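Local atomic coordinates of uncharacterized protein DUF849 (Burkholderia xenovorans LB400, PDB entry 3E02), a protein that binds a zinc ion and probably cleaves beta-keto acids such as 3-keto-5-aminohexanoate. Residues Leu49-Arg54 against Leu83-Gly88; Ala105-Ala110 against Ser165-Glu170. One frame throughout, in Å; residues are numbered along the deposited sequence. Where two conformers were deposited one is given.

Contact 1: residues Leu49-Arg54 against Leu83-Gly88; sequences LHLHAR and LNITTG. With ZN (zinc ion), chain B.
T86 lies against both zinc ligands of the neighbouring strand, H50 and H52. T86 CG2 sits over the centre of the H52 ring, 3.6 Å from the centroid and almost on the ring normal, a CH-pi contact; the two side chains cross at about a right angle. With OG1 anti to the backbone N (chi1 -177°), the methyl is left to meet the ring while the hydroxyl reaches the metal's water shell: T86 OG1 is 2.8 Å from water 1, one of three zinc-bound waters. The metal itself is held by H50 NE2 and H52 NE2, each at 2.2 Å, and E259 supplies the third protein ligand. At the edge of the H50 ring, H50 ND1 gives a weak but fairly straight hydrogen bond to N84 OD1 (3.3 Å, 162° at the hydrogen), with the amide turned 81° from the imidazole plane; the stronger partner of that amide is E170. T86 OG1 also accepts from G88 N, forming an ST turn, and from G89 N.

Behind this shell lies a parallel pair of strands of the TIM barrel. N84 N bonds to L49 O and L51 N to N84 O at 2.8 Å, keeping the strands in register as far as L51 and I85, and T86 N to L51 O carries the pairing one residue beyond, next to the zinc ligands. The opposite face of the sheet is aliphatic: L49 CD1 meets L83 CD2 at 3.9 Å, and L51 and L83 also pack on L72 of helix 72-78.

H50 thus gives NE2 to the metal while ND1 points to N84 OD1, a weak bond that probably helps to fix the ring's rotation, and T86 OG1, by holding water 1, probably helps to position it beside the zinc.

Contact 2: residues Ala105-Ala110 against Ser165-Glu170; sequences ARPEVA and SGTRFE
The guanidinium of R106 lies flat against S165, whose CB stands over the centre of one face, 3.3 Å from R106 CZ. A bend at chi3 (66°) brings the arginine's end back over the serine. Water 4 joins the same pair more loosely, giving a hydrogen to S165 O and accepting a weak bond from R106 NH2. The hydroxyls of S165 and T167 both bond to L162 O, near the end of helix 152-163, and both also meet water 5, which donates to T167 OG1 at 2.6 Å and to P107 O and bonds S165 OG.

T167 points its methyl the other way along the segment. T167 CG2, anti to its own backbone nitrogen, packs on A110 CB at 3.7 Å and also lies against A110 N. Here the loops that follow helices 95-105 and 152-163 turn into neighbouring parallel strands of the TIM barrel. R168 N bonds almost straight to E108 O (2.9 Å, 172°), although the donor is tilted from the carbonyl plane; A110 N then bonds to R168 O, and E170 N to A110 O.

On the face shared by A110 and F169, the phenyl ring turns its edge to A110 O, with F169 CD1 3.6 Å from that oxygen. V109 is on the other face, and its CG1 lies alongside E170 CB at 4.2 Å. The E170 chain runs on, extended, to a carboxylate whose partner is N84. R168 instead bends at chi2 and chi3, carrying its guanidinium away from residues 105-110 to K302 O.

Overall arrangement
Both contacts join neighbouring parallel strands of one barrel, and strands 82-85 and 109-113 pair with each other, I85 N lying 3.1 Å from V109 O. Their centres are about 11 Å apart. Contact 1 is wholly buried near the centre of the chain and runs into the zinc site. Contact 2, farther out, is mostly buried but starts at an exposed arginine, where waters bridge the loops that enter the strands. Metal coordination and histidine rings thus distinguish the first, water bridges and a guanidinium packed on a serine the second. They meet at N84 ND2 and E170 OE1, probably hydrogen-bonded at 2.6 Å, which links contact 2 to the second shell of the metal.

Contact 1: residues Leu49-Arg54 against Leu83-Gly88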
loop_
_atom_site.group_PDB
_atom_site.type_symbol
_atom_site.label_atom_id
_atom_site.label_comp_id
_atom_site.label_asym_id
_atom_site.label_seq_id
_atom_site.Cartn_x
_atom_site.Cartn_y
_atom_site.Cartn_z
ATOM N N LEU A 49 24.530 -5.207 20.724
ATOM C CA LEU A 49 23.800 -5.372 21.977
ATOM C C LEU A 49 23.237 -4.025 22.369
ATOM O O LEU A 49 24.006 -3.067 22.492
ATOM C CB LEU A 49 24.739 -5.876 23.073
ATOM C CG LEU A 49 25.409 -7.218 22.812
ATOM C CD1 LEU A 49 26.408 -7.519 23.915
ATOM C CD2 LEU A 49 24.359 -8.331 22.683
ATOM N N HIS A 50 21.905 -3.945 22.507
ATOM C CA HIS A 50 21.200 -2.731 22.931
ATOM C C HIS A 50 21.006 -2.883 24.449
ATOM O O HIS A 50 20.378 -3.836 24.917
ATOM C CB HIS A 50 19.903 -2.552 22.155
ATOM C CG HIS A 50 19.033 -1.472 22.686
ATOM N ND1 HIS A 50 19.262 -0.134 22.456
ATOM C CD2 HIS A 50 17.939 -1.537 23.472
ATOM C CE1 HIS A 50 18.333 0.577 23.069
ATOM N NE2 HIS A 50 17.509 -0.252 23.679
ATOM N N LEU A 51 21.528 -1.921 25.200
ATOM C CA LEU A 51 21.646 -2.032 26.651
ATOM C C LEU A 51 20.964 -0.968 27.501
ATOM O O LEU A 51 21.088 0.217 27.216
ATOM C CB LEU A 51 23.138 -2.008 26.985
ATOM C CG LEU A 51 24.006 -3.103 26.345
ATOM C CD1 LEU A 51 25.498 -2.781 26.539
ATOM C CD2 LEU A 51 23.657 -4.476 26.893
ATOM N N HIS A 52 20.261 -1.449 28.538
ATOM C CA HIS A 52 19.694 -0.666 29.635
ATOM C C HIS A 52 20.275 -1.244 30.923
ATOM O O HIS A 52 20.744 -2.397 30.951
ATOM C CB HIS A 52 18.177 -0.840 29.757
ATOM C CG HIS A 52 17.384 -0.269 28.635
ATOM N ND1 HIS A 52 16.357 0.635 28.839
ATOM C CD2 HIS A 52 17.421 -0.507 27.302
ATOM C CE1 HIS A 52 15.812 0.937 27.673
ATOM N NE2 HIS A 52 16.437 0.257 26.730
ATOM N N ALA A 53 20.204 -0.454 31.996
ATOM C CA ALA A 53 20.619 -0.866 33.336
ATOM C C ALA A 53 19.378 -0.940 34.209
ATOM O O ALA A 53 18.364 -0.269 33.940
ATOM C CB ALA A 53 21.624 0.142 33.947
ATOM N N ARG A 54 19.494 -1.729 35.274
ATOM C CA ARG A 54 18.453 -1.898 36.265
ATOM C C ARG A 54 19.070 -1.911 37.656
ATOM O O ARG A 54 20.222 -2.333 37.830
ATOM C CB ARG A 54 17.719 -3.225 36.048
ATOM C CG ARG A 54 16.875 -3.290 34.801
ATOM C CD ARG A 54 16.220 -4.651 34.648
ATOM N NE ARG A 54 15.389 -4.698 33.442
ATOM C CZ ARG A 54 14.118 -4.310 33.363
ATOM N NH1 ARG A 54 13.485 -3.776 34.387
ATOM N NH2 ARG A 54 13.475 -4.420 32.203
ATOM N N LEU A 83 28.336 -2.094 21.276
ATOM C CA LEU A 83 27.532 -1.805 22.464
ATOM C C LEU A 83 26.735 -0.536 22.198
ATOM O O LEU A 83 27.304 0.526 22.029
ATOM C CB LEU A 83 28.398 -1.733 23.718
ATOM C CG LEU A 83 29.310 -2.956 23.909
ATOM C CD1 LEU A 83 30.069 -2.883 25.244
ATOM C CD2 LEU A 83 28.552 -4.287 23.786
ATOM N N ASN A 84 25.414 -0.704 22.138
ATOM C CA ASN A 84 24.429 0.331 21.847
ATOM C C ASN A 84 23.784 0.707 23.197
ATOM O O ASN A 84 23.182 -0.162 23.864
ATOM C CB ASN A 84 23.465 -0.256 20.790
ATOM C CG ASN A 84 22.209 0.548 20.538
ATOM O OD1 ASN A 84 21.854 1.472 21.255
ATOM N ND2 ASN A 84 21.502 0.149 19.489
ATOM N N ILE A 85 23.928 1.985 23.576
ATOM C CA ILE A 85 23.409 2.519 24.841
ATOM C C ILE A 85 22.075 3.245 24.641
ATOM O O ILE A 85 21.931 4.102 23.742
ATOM C CB ILE A 85 24.414 3.508 25.520
ATOM C CG1 ILE A 85 25.819 2.892 25.645
ATOM C CG2 ILE A 85 23.898 3.956 26.903
ATOM C CD1 ILE A 85 25.879 1.564 26.400
ATOM N N THR A 86 21.102 2.917 25.493
ATOM C CA THR A 86 19.808 3.553 25.433
ATOM C C THR A 86 19.892 5.014 25.895
ATOM O O THR A 86 20.662 5.353 26.804
ATOM C CB THR A 86 18.742 2.837 26.312
ATOM O OG1 THR A 86 17.478 3.484 26.129
ATOM C CG2 THR A 86 19.113 2.861 27.799
ATOM N N THR A 87 19.164 5.871 25.190
ATOM C CA THR A 87 18.914 7.240 25.633
ATOM C C THR A 87 17.404 7.368 25.938
ATOM O O THR A 87 16.933 8.473 26.118
ATOM C CB THR A 87 19.347 8.296 24.612
ATOM O OG1 THR A 87 18.512 8.214 23.463
ATOM C CG2 THR A 87 20.816 8.124 24.221
ATOM N N GLY A 88 16.681 6.238 25.957
ATOM C CA GLY A 88 15.263 6.151 26.312
ATOM C C GLY A 88 15.209 5.858 27.803
ATOM O O GLY A 88 14.554 6.569 28.559
HETATM ZN ZN ZN B . 15.625 0.125 24.681
HETATM O O HOH W 1 15.789 2.593 24.147
HETATM O O HOH W 2 14.462 0.633 22.619
HETATM O O HOH W 3 13.789 1.249 25.181
#

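Contact 2: residues Ala105-Ala110 against Ser165-Glu170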
loop_
_atom_site.group_PDB
_atom_site.type_symbol
_atom_site.label_atom_id
_atom_site.label_comp_id
_atom_site.label_asym_id
_atom_site.label_seq_id
_atom_site.Cartn_x
_atom_site.Cartn_y
_atom_site.Cartn_z
ATOM N N ALA A 105 29.841 7.147 28.698
ATOM C CA ALA A 105 30.440 6.038 27.941
ATOM C C ALA A 105 31.042 6.366 26.571
ATOM O O ALA A 105 31.922 5.637 26.110
ATOM C CB ALA A 105 29.409 4.953 27.760
ATOM N N ARG A 106 30.530 7.405 25.910
ATOM C CA ARG A 106 30.936 7.774 24.544
ATOM C C ARG A 106 30.923 6.511 23.651
ATOM O O ARG A 106 31.947 6.131 23.087
ATOM C CB ARG A 106 32.274 8.523 24.555
ATOM C CG ARG A 106 32.174 9.898 25.248
ATOM C CD ARG A 106 33.523 10.575 25.423
ATOM N NE ARG A 106 34.159 10.952 24.159
ATOM C CZ ARG A 106 34.104 12.155 23.569
ATOM N NH1 ARG A 106 33.403 13.176 24.083
ATOM N NH2 ARG A 106 34.749 12.333 22.412
ATOM N N PRO A 107 29.733 5.874 23.517
ATOM C CA PRO A 107 29.632 4.624 22.781
ATOM C C PRO A 107 29.674 4.808 21.268
ATOM O O PRO A 107 29.497 5.914 20.763
ATOM C CB PRO A 107 28.256 4.097 23.202
ATOM C CG PRO A 107 27.457 5.333 23.357
ATOM C CD PRO A 107 28.402 6.322 23.972
ATOM N N GLU A 108 29.900 3.702 20.565
ATOM C CA GLU A 108 29.852 3.695 19.106
ATOM C C GLU A 108 28.434 3.955 18.600
ATOM O O GLU A 108 28.254 4.576 17.537
ATOM C CB GLU A 108 30.299 2.352 18.543
ATOM C CG GLU A 108 31.744 2.026 18.770
ATOM C CD GLU A 108 32.111 0.776 18.036
ATOM O OE1 GLU A 108 32.497 0.886 16.856
ATOM O OE2 GLU A 108 31.999 -0.297 18.646
ATOM N N VAL A 109 27.445 3.450 19.348
ATOM C CA VAL A 109 26.041 3.595 19.005
ATOM C C VAL A 109 25.182 3.942 20.230
ATOM O O VAL A 109 25.460 3.499 21.341
ATOM C CB VAL A 109 25.486 2.306 18.315
ATOM C CG1 VAL A 109 24.001 2.459 17.959
ATOM C CG2 VAL A 109 26.314 1.958 17.061
ATOM N N ALA A 110 24.196 4.810 20.014
ATOM C CA ALA A 110 23.183 5.130 21.023
ATOM C C ALA A 110 21.824 5.120 20.358
ATOM O O ALA A 110 21.715 5.473 19.178
ATOM C CB ALA A 110 23.452 6.496 21.672
ATOM N N SER A 165 30.843 13.336 20.107
ATOM C CA SER A 165 31.770 12.251 20.477
ATOM C C SER A 165 31.886 11.142 19.394
ATOM O O SER A 165 32.508 10.109 19.656
ATOM C CB SER A 165 31.345 11.639 21.821
ATOM O OG SER A 165 30.046 11.081 21.751
ATOM N N GLY A 166 31.292 11.346 18.204
ATOM C CA GLY A 166 31.354 10.380 17.089
ATOM C C GLY A 166 30.339 9.250 17.119
ATOM O O GLY A 166 30.436 8.284 16.341
ATOM N N THR A 167 29.352 9.366 17.999
ATOM C CA THR A 167 28.303 8.354 18.138
ATOM C C THR A 167 27.434 8.283 16.897
ATOM O O THR A 167 27.100 9.321 16.345
ATOM C CB THR A 167 27.368 8.709 19.319
ATOM O OG1 THR A 167 28.158 9.007 20.473
ATOM C CG2 THR A 167 26.386 7.573 19.629
ATOM N N ARG A 168 27.090 7.063 16.468
ATOM C CA ARG A 168 26.119 6.836 15.393
ATOM C C ARG A 168 24.814 6.448 16.073
ATOM O O ARG A 168 24.820 5.791 17.119
ATOM C CB ARG A 168 26.551 5.736 14.415
ATOM C CG ARG A 168 27.919 5.890 13.783
ATOM C CD ARG A 168 28.217 7.284 13.302
ATOM N NE ARG A 168 27.228 7.757 12.331
ATOM C CZ ARG A 168 27.380 7.809 11.006
ATOM N NH1 ARG A 168 28.497 7.428 10.405
ATOM N NH2 ARG A 168 26.394 8.278 10.258
ATOM N N PHE A 169 23.686 6.834 15.494
ATOM C CA PHE A 169 22.399 6.547 16.120
ATOM C C PHE A 169 21.557 5.454 15.521
ATOM O O PHE A 169 21.566 5.240 14.310
ATOM C CB PHE A 169 21.537 7.816 16.172
ATOM C CG PHE A 169 22.203 8.953 16.879
ATOM C CD1 PHE A 169 22.489 8.858 18.250
ATOM C CD2 PHE A 169 22.555 10.112 16.195
ATOM C CE1 PHE A 169 23.136 9.908 18.922
ATOM C CE2 PHE A 169 23.202 11.170 16.862
ATOM C CZ PHE A 169 23.494 11.068 18.224
ATOM N N GLU A 170 20.874 4.745 16.422
ATOM C CA GLU A 170 19.855 3.752 16.084
ATOM C C GLU A 170 18.591 4.621 16.215
ATOM O O GLU A 170 18.150 4.896 17.333
ATOM C CB GLU A 170 19.861 2.573 17.083
ATOM C CG GLU A 170 18.789 1.445 16.877
ATOM C CD GLU A 170 18.547 0.554 18.126
ATOM O OE1 GLU A 170 19.019 0.877 19.234
ATOM O OE2 GLU A 170 17.833 -0.471 18.027
HETATM O O HOH W 4 35.230 9.423 20.793
HETATM O O HOH W 5 30.544 8.521 21.383
HETATM O O HOH W 6 30.401 5.566 16.265
#